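Uncharacterized protein, DUF633, LMOf2365_1472 (Listeria monocytogenes str. 4b F2365, PDB 3GNL) is uncharacterized but probably methylates N1 of adenine 22 in tRNA. Local coordinates at residues A26-D31 with A83-K88; I94-M99 with T106-G111; T206-Q211 with A219-L224. All coordinates share one frame; numbering follows the deposited sequence. Where two conformers were deposited one is given.

Contact 1 (A26-D31 with A83-K88); sequences ADIGSD and AVIEKK
CD1 of I28 meets CG2 of V84 at 3.8 Å, and CB of A26 meets CD1 of I85 at 3.8 Å. The two pairs are joined more loosely, since I28 CD1 also lies 4.5 Å from I85 CD1. The side chains of I28 and V84 run antiparallel to one another, the end methyl of I28 against the CG2 branch of V84. The CB methyl of A26 is met by the end of the extended I85 side chain (chi2 178°). What brings I28 into play is a bend: its CB does not aim at the loop, but a chi2 of -64° folds CD1 back toward V84.

Behind this apolar layer the backbone is fixed at both sides. D27 to S30 form a type II beta turn with I28 and G29 at its centre, G29 at positive phi, and S30 OG donates to D27 OD2 across 2.7 Å, arriving from above the carboxylate plane. In the loop, V84 O accepts from R77 and I85 O from K114, which ties down the carbonyls of both residues that touch the strand.

The strand 23-28 lies between strands 45-52 and 93-99 in the parallel part of the mixed sheet. V84 and I85 extend the same packing onto I49 and I94 of these neighbours, so these two residues of the loop between strands 74-78 and 93-99 pack against side chains of three adjacent strands.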
# COMPACT_ATOMS: atom_id res chain seq x y z
N ALA A 26 -3.30 -13.74 3.52
CA ALA A 26 -3.47 -13.12 4.83
C ALA A 26 -3.70 -11.63 4.67
O ALA A 26 -2.87 -10.95 4.07
CB ALA A 26 -2.29 -13.40 5.75
N ASP A 27 -4.82 -11.16 5.21
CA ASP A 27 -5.21 -9.76 5.17
C ASP A 27 -4.97 -9.14 6.55
O ASP A 27 -5.76 -9.36 7.49
CB ASP A 27 -6.70 -9.66 4.76
CG ASP A 27 -7.14 -8.23 4.50
OD1 ASP A 27 -6.25 -7.36 4.41
OD2 ASP A 27 -8.35 -7.98 4.37
N ILE A 28 -3.93 -8.32 6.63
CA ILE A 28 -3.48 -7.75 7.89
C ILE A 28 -4.22 -6.48 8.20
O ILE A 28 -4.20 -5.53 7.40
CB ILE A 28 -2.01 -7.47 7.79
CG1 ILE A 28 -1.29 -8.72 7.27
CG2 ILE A 28 -1.49 -6.97 9.14
CD1 ILE A 28 -1.37 -10.01 8.24
N GLY A 29 -4.84 -6.39 9.37
CA GLY A 29 -5.71 -5.24 9.64
C GLY A 29 -6.90 -5.21 8.71
O GLY A 29 -7.30 -4.15 8.17
N SER A 30 -7.51 -6.37 8.52
CA SER A 30 -8.59 -6.51 7.53
C SER A 30 -9.77 -5.61 7.85
O SER A 30 -10.20 -5.51 9.02
CB SER A 30 -9.06 -7.96 7.60
OG SER A 30 -9.97 -8.21 6.55
N ASP A 31 -10.31 -4.97 6.83
CA ASP A 31 -11.48 -4.14 6.99
C ASP A 31 -12.72 -5.04 7.06
O ASP A 31 -13.25 -5.40 6.00
CB ASP A 31 -11.55 -3.18 5.80
CG ASP A 31 -12.63 -2.13 5.95
OD1 ASP A 31 -13.46 -2.23 6.90
OD2 ASP A 31 -12.67 -1.22 5.10
N ALA A 83 2.16 -11.24 13.27
CA ALA A 83 2.06 -12.20 14.42
C ALA A 83 0.89 -13.17 14.20
O ALA A 83 0.84 -14.25 14.82
CB ALA A 83 1.89 -11.46 15.72
N VAL A 84 -0.02 -12.83 13.30
CA VAL A 84 -1.17 -13.70 13.06
C VAL A 84 -0.85 -14.80 12.06
O VAL A 84 -1.66 -15.70 11.86
CB VAL A 84 -2.43 -12.91 12.62
CG1 VAL A 84 -2.87 -11.91 13.70
CG2 VAL A 84 -2.23 -12.24 11.20
N ILE A 85 0.33 -14.76 11.44
CA ILE A 85 0.73 -15.74 10.44
C ILE A 85 1.66 -16.76 11.07
O ILE A 85 2.51 -16.42 11.89
CB ILE A 85 1.46 -15.08 9.23
CG1 ILE A 85 0.52 -14.19 8.43
CG2 ILE A 85 2.04 -16.13 8.29
CD1 ILE A 85 1.23 -13.51 7.26
N GLU A 86 1.50 -18.02 10.67
CA GLU A 86 2.41 -19.06 11.12
C GLU A 86 2.95 -19.80 9.90
O GLU A 86 2.29 -19.85 8.85
CB GLU A 86 1.70 -19.99 12.09
CG GLU A 86 2.51 -20.35 13.32
CD GLU A 86 2.66 -19.20 14.30
OE1 GLU A 86 1.63 -18.72 14.84
OE2 GLU A 86 3.82 -18.78 14.55
N LYS A 87 4.17 -20.35 10.02
CA LYS A 87 4.80 -21.10 8.92
C LYS A 87 3.88 -22.16 8.33
O LYS A 87 3.77 -22.28 7.10
CB LYS A 87 6.14 -21.72 9.35
N LYS A 88 3.18 -22.91 9.20
CA LYS A 88 2.30 -24.00 8.75
C LYS A 88 1.07 -23.52 7.97
O LYS A 88 0.43 -24.31 7.27
CB LYS A 88 1.91 -24.96 9.89
CG LYS A 88 1.07 -24.36 11.02
CD LYS A 88 0.56 -25.46 11.96
CE LYS A 88 0.21 -24.89 13.33
NZ LYS A 88 1.37 -24.15 13.96

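Contact 2 (I94-M99 with T106-G111)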
# COMPACT_ATOMS: atom_id res chain seq x y z
N ILE A 94 0.15 -11.78 0.92
CA ILE A 94 -0.23 -10.97 2.08
C ILE A 94 -0.74 -9.62 1.58
O ILE A 94 -0.10 -9.03 0.68
CB ILE A 94 0.95 -10.71 3.04
CG1 ILE A 94 1.57 -12.02 3.57
CG2 ILE A 94 0.51 -9.79 4.20
CD1 ILE A 94 2.77 -11.79 4.44
N VAL A 95 -1.91 -9.23 2.11
CA VAL A 95 -2.53 -7.92 1.83
C VAL A 95 -2.36 -7.05 3.04
O VAL A 95 -2.65 -7.48 4.14
CB VAL A 95 -4.03 -8.06 1.54
CG1 VAL A 95 -4.73 -6.73 1.28
CG2 VAL A 95 -4.28 -9.01 0.37
N ILE A 96 -1.84 -5.82 2.87
CA ILE A 96 -1.81 -4.84 3.98
C ILE A 96 -2.31 -3.53 3.38
O ILE A 96 -1.60 -2.91 2.55
CB ILE A 96 -0.38 -4.65 4.60
CG1 ILE A 96 0.31 -6.02 4.80
CG2 ILE A 96 -0.48 -3.88 5.95
CD1 ILE A 96 1.73 -5.92 5.29
N ALA A 97 -3.53 -3.14 3.77
CA ALA A 97 -4.22 -1.97 3.20
C ALA A 97 -4.71 -1.05 4.31
O ALA A 97 -4.87 -1.48 5.44
CB ALA A 97 -5.40 -2.42 2.32
N GLY A 98 -4.90 0.23 3.97
CA GLY A 98 -5.58 1.18 4.85
C GLY A 98 -4.77 1.61 6.05
O GLY A 98 -5.32 1.89 7.10
N MSE A 99 -3.44 1.65 5.88
CA MSE A 99 -2.54 2.05 6.97
C MSE A 99 -1.49 2.94 6.36
O MSE A 99 -1.23 2.88 5.16
CB MSE A 99 -1.79 0.83 7.50
CG MSE A 99 -2.65 -0.13 8.20
SE MSE A 99 -1.51 -1.50 8.93
CE MSE A 99 -2.75 -3.01 8.66
N THR A 106 7.03 -1.04 8.90
CA THR A 106 7.37 -1.58 10.25
C THR A 106 6.83 -3.01 10.38
O THR A 106 7.55 -3.91 10.82
CB THR A 106 6.86 -0.66 11.36
OG1 THR A 106 7.52 0.61 11.22
CG2 THR A 106 7.15 -1.22 12.77
N ILE A 107 5.59 -3.21 9.92
CA ILE A 107 4.96 -4.53 9.95
C ILE A 107 5.79 -5.53 9.14
O ILE A 107 6.00 -6.67 9.60
CB ILE A 107 3.50 -4.46 9.44
CG1 ILE A 107 2.64 -3.82 10.54
CG2 ILE A 107 2.97 -5.88 9.07
CD1 ILE A 107 1.26 -3.49 10.08
N LEU A 108 6.22 -5.14 7.95
CA LEU A 108 7.06 -5.99 7.09
C LEU A 108 8.44 -6.30 7.67
O LEU A 108 8.93 -7.44 7.53
CB LEU A 108 7.21 -5.39 5.69
CG LEU A 108 5.92 -5.33 4.87
CD1 LEU A 108 6.13 -4.50 3.61
CD2 LEU A 108 5.40 -6.75 4.48
N GLU A 109 9.06 -5.30 8.29
CA GLU A 109 10.38 -5.48 8.91
C GLU A 109 10.32 -6.30 10.20
O GLU A 109 11.03 -7.30 10.31
CB GLU A 109 11.07 -4.12 9.12
CG GLU A 109 11.36 -3.42 7.79
CD GLU A 109 11.89 -1.99 7.93
OE1 GLU A 109 11.67 -1.37 9.00
OE2 GLU A 109 12.48 -1.50 6.94
N GLU A 110 9.46 -5.93 11.15
CA GLU A 110 9.31 -6.73 12.38
C GLU A 110 8.82 -8.14 12.07
O GLU A 110 9.19 -9.08 12.77
CB GLU A 110 8.36 -6.07 13.36
CG GLU A 110 8.86 -4.75 13.92
CD GLU A 110 7.84 -4.06 14.80
OE1 GLU A 110 6.69 -4.53 14.92
OE2 GLU A 110 8.20 -3.01 15.36
N GLY A 111 8.01 -8.29 11.03
CA GLY A 111 7.45 -9.59 10.69
C GLY A 111 8.21 -10.30 9.60
O GLY A 111 7.68 -11.16 8.90
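I107 meets the strand with two of its branches. Its CD1 abuts the selenium of M99, a selenomethionine, at 3.6 Å, while its CG2 lies 4.0 Å from CD1 of I96. The two encounters differ in direction: the side chains of M99 and I107 are roughly perpendicular, whereas those of I96 and I107 lie antiparallel alongside one another. The torsions of I107 explain the division of labour. CG1 stands beside the backbone N (chi1 -75°) and chi2 of 170° extends CD1 out to the selenium, leaving CG2, anti to the backbone N, for I96.

One residue on, L108 adds a flank. Its CB does not aim directly at the strand, but CD2 reaches CD1 of I96 at 3.8 Å. The end of I96 therefore serves two successive helical residues, touching a branch of each. L108 also packs on L123 of the adjoining strand 120-125 and on L132 and W135 of helix 129-139, so it links this layer to the next helix. Farther along, E109 OE2 makes a salt bridge to R105 within the same helix. The backbone bond from G111 N to I107 O, 3.0 Å long, closes the last turn as the chain leaves helical geometry at G111.

The apolar face of the helix is thus laid against its own preceding strand, while that strand bonds through its backbone to strands 23-28 and 120-125. Strand 93-99, helix 101-110 and strand 120-125 form a beta-alpha-beta crossover, the repeating unit of the Rossmann-like fold, and the packing of I96 and M99 against I107 and L108 is the strand-to-helix layer of that unit.

Contact 3 (T206-Q211 with A219-L224); sequences TISNNQ and AKIREL
The end of helix 187-208 and the facing part of helix 215-235 come nearest at I207 and I221, whose CA atoms stand 7.9 Å apart, close to the connection between the helices. The end of I221 reaches two residues. Its CD1 lies 3.8 Å from CG2 of I207 and 3.4 Å from OG of S208, so a single methyl rests against both a branched apolar side chain and a hydroxyl oxygen. The two isoleucines point past one another from facing helices; in I221 the chain is extended (chi2 -176°), which carries CD1 across to the other helix.

The hydroxyl of S208 finds its polar partner inside its own helix, in the carbonyl of I204. That bond leaves OG meeting the methyl of I221 by plain packing. I207 reaches out as well: its CD1 approaches CG of K220 at 4.4 Å, a loose touch with the apolar stem of a lysine at the exposed border.

At the end of the first helix, N209 is the first residue to leave helical geometry, and N210 N still bonds to I207 O at 3.1 Å. I221 also packs on I204, and about one turn on, L224 settles on W200, I203 and I204, continuing the apolar seam along helix 187-208. Helices 187-208 and 215-235, joined by a short connection, form a helical hairpin, and this contact is apolar packing near its bend.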
# COMPACT_ATOMS: atom_id res chain seq x y z
N THR A 206 5.36 31.50 0.12
CA THR A 206 4.93 31.94 1.45
C THR A 206 6.14 32.08 2.39
O THR A 206 6.25 33.08 3.11
CB THR A 206 3.92 30.96 2.03
OG1 THR A 206 2.74 31.03 1.24
CG2 THR A 206 3.61 31.29 3.48
N ILE A 207 7.06 31.13 2.35
CA ILE A 207 8.19 31.21 3.25
C ILE A 207 9.15 32.34 2.84
O ILE A 207 9.64 33.07 3.72
CB ILE A 207 8.97 29.88 3.28
CG1 ILE A 207 8.08 28.80 3.91
CG2 ILE A 207 10.30 30.03 4.08
CD1 ILE A 207 8.67 27.41 3.71
N SER A 208 9.37 32.45 1.53
CA SER A 208 10.37 33.34 0.95
C SER A 208 9.99 34.77 1.19
O SER A 208 10.87 35.63 1.31
CB SER A 208 10.47 33.10 -0.56
OG SER A 208 11.04 31.83 -0.82
N ASN A 209 8.69 35.01 1.29
CA ASN A 209 8.21 36.37 1.50
C ASN A 209 7.96 36.73 2.96
O ASN A 209 7.41 37.78 3.24
CB ASN A 209 6.97 36.67 0.64
CG ASN A 209 7.25 36.51 -0.87
OD1 ASN A 209 8.28 36.94 -1.39
ND2 ASN A 209 6.30 35.91 -1.58
N ASN A 210 8.41 35.89 3.89
CA ASN A 210 8.39 36.23 5.33
C ASN A 210 9.83 36.33 5.84
O ASN A 210 10.22 35.60 6.76
CB ASN A 210 7.69 35.14 6.17
CG ASN A 210 6.25 34.92 5.78
OD1 ASN A 210 5.64 33.90 6.17
ND2 ASN A 210 5.70 35.85 4.99
N GLN A 211 10.61 37.23 5.24
CA GLN A 211 12.01 37.44 5.60
C GLN A 211 12.08 37.96 7.05
O GLN A 211 11.21 38.75 7.47
CB GLN A 211 12.67 38.44 4.64
CG GLN A 211 12.16 38.41 3.21
CD GLN A 211 13.13 37.79 2.24
OE1 GLN A 211 13.65 38.48 1.35
NE2 GLN A 211 13.39 36.49 2.39
N ALA A 219 16.31 25.11 4.36
CA ALA A 219 16.45 23.69 4.08
C ALA A 219 15.10 23.16 3.59
O ALA A 219 15.07 22.36 2.65
CB ALA A 219 16.92 22.94 5.30
N LYS A 220 14.02 23.63 4.20
CA LYS A 220 12.67 23.23 3.77
C LYS A 220 12.44 23.64 2.31
O LYS A 220 11.89 22.85 1.49
CB LYS A 220 11.61 23.81 4.72
CG LYS A 220 10.15 23.37 4.46
CD LYS A 220 9.29 23.44 5.75
CE LYS A 220 8.05 22.51 5.65
NZ LYS A 220 6.85 22.95 6.46
N ILE A 221 12.88 24.84 1.94
CA ILE A 221 12.76 25.34 0.58
C ILE A 221 13.55 24.47 -0.40
O ILE A 221 13.04 24.10 -1.44
CB ILE A 221 13.16 26.84 0.47
CG1 ILE A 221 12.08 27.71 1.13
CG2 ILE A 221 13.41 27.29 -0.96
CD1 ILE A 221 12.33 29.21 1.00
N ARG A 222 14.81 24.17 -0.07
CA ARG A 222 15.60 23.23 -0.86
C ARG A 222 14.87 21.90 -1.07
O ARG A 222 14.83 21.40 -2.20
CB ARG A 222 16.96 23.01 -0.23
CG ARG A 222 18.03 23.89 -0.83
CD ARG A 222 19.41 23.65 -0.18
NE ARG A 222 19.54 24.39 1.08
CZ ARG A 222 19.59 23.84 2.29
NH1 ARG A 222 19.55 22.52 2.47
NH2 ARG A 222 19.69 24.63 3.34
N GLU A 223 14.32 21.34 0.00
CA GLU A 223 13.55 20.10 -0.10
C GLU A 223 12.35 20.25 -1.06
O GLU A 223 12.14 19.43 -1.94
CB GLU A 223 13.09 19.57 1.26
CG GLU A 223 12.19 18.34 1.06
CD GLU A 223 12.04 17.44 2.28
OE1 GLU A 223 11.54 17.92 3.33
OE2 GLU A 223 12.38 16.24 2.16
N LEU A 224 11.59 21.33 -0.89
CA LEU A 224 10.45 21.56 -1.77
C LEU A 224 10.88 21.76 -3.23
O LEU A 224 10.21 21.28 -4.17
CB LEU A 224 9.65 22.78 -1.27
CG LEU A 224 8.95 22.58 0.07
CD1 LEU A 224 8.55 23.96 0.61
CD2 LEU A 224 7.72 21.69 -0.07

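How the contacts relate
Contacts 1 and 2 belong to the buried core and share a sheet: strands 23-28 and 93-99 are neighbours, with A26 O and I28 N probably bonded to the backbone of V95. Contact 1 packs a loop on that sheet, contact 2 a helix. Contact 3 is about 35 Å from contact 2 and 44 Å from contact 1, centre to centre, and joins two helices of a partly exposed hairpin. The chemistry follows the place. All three rely on apolar touches across the segments, but contact 1 is purely aliphatic and contact 2 adds a selenium, whereas the hairpin also admits a serine hydroxyl and a lysine stem.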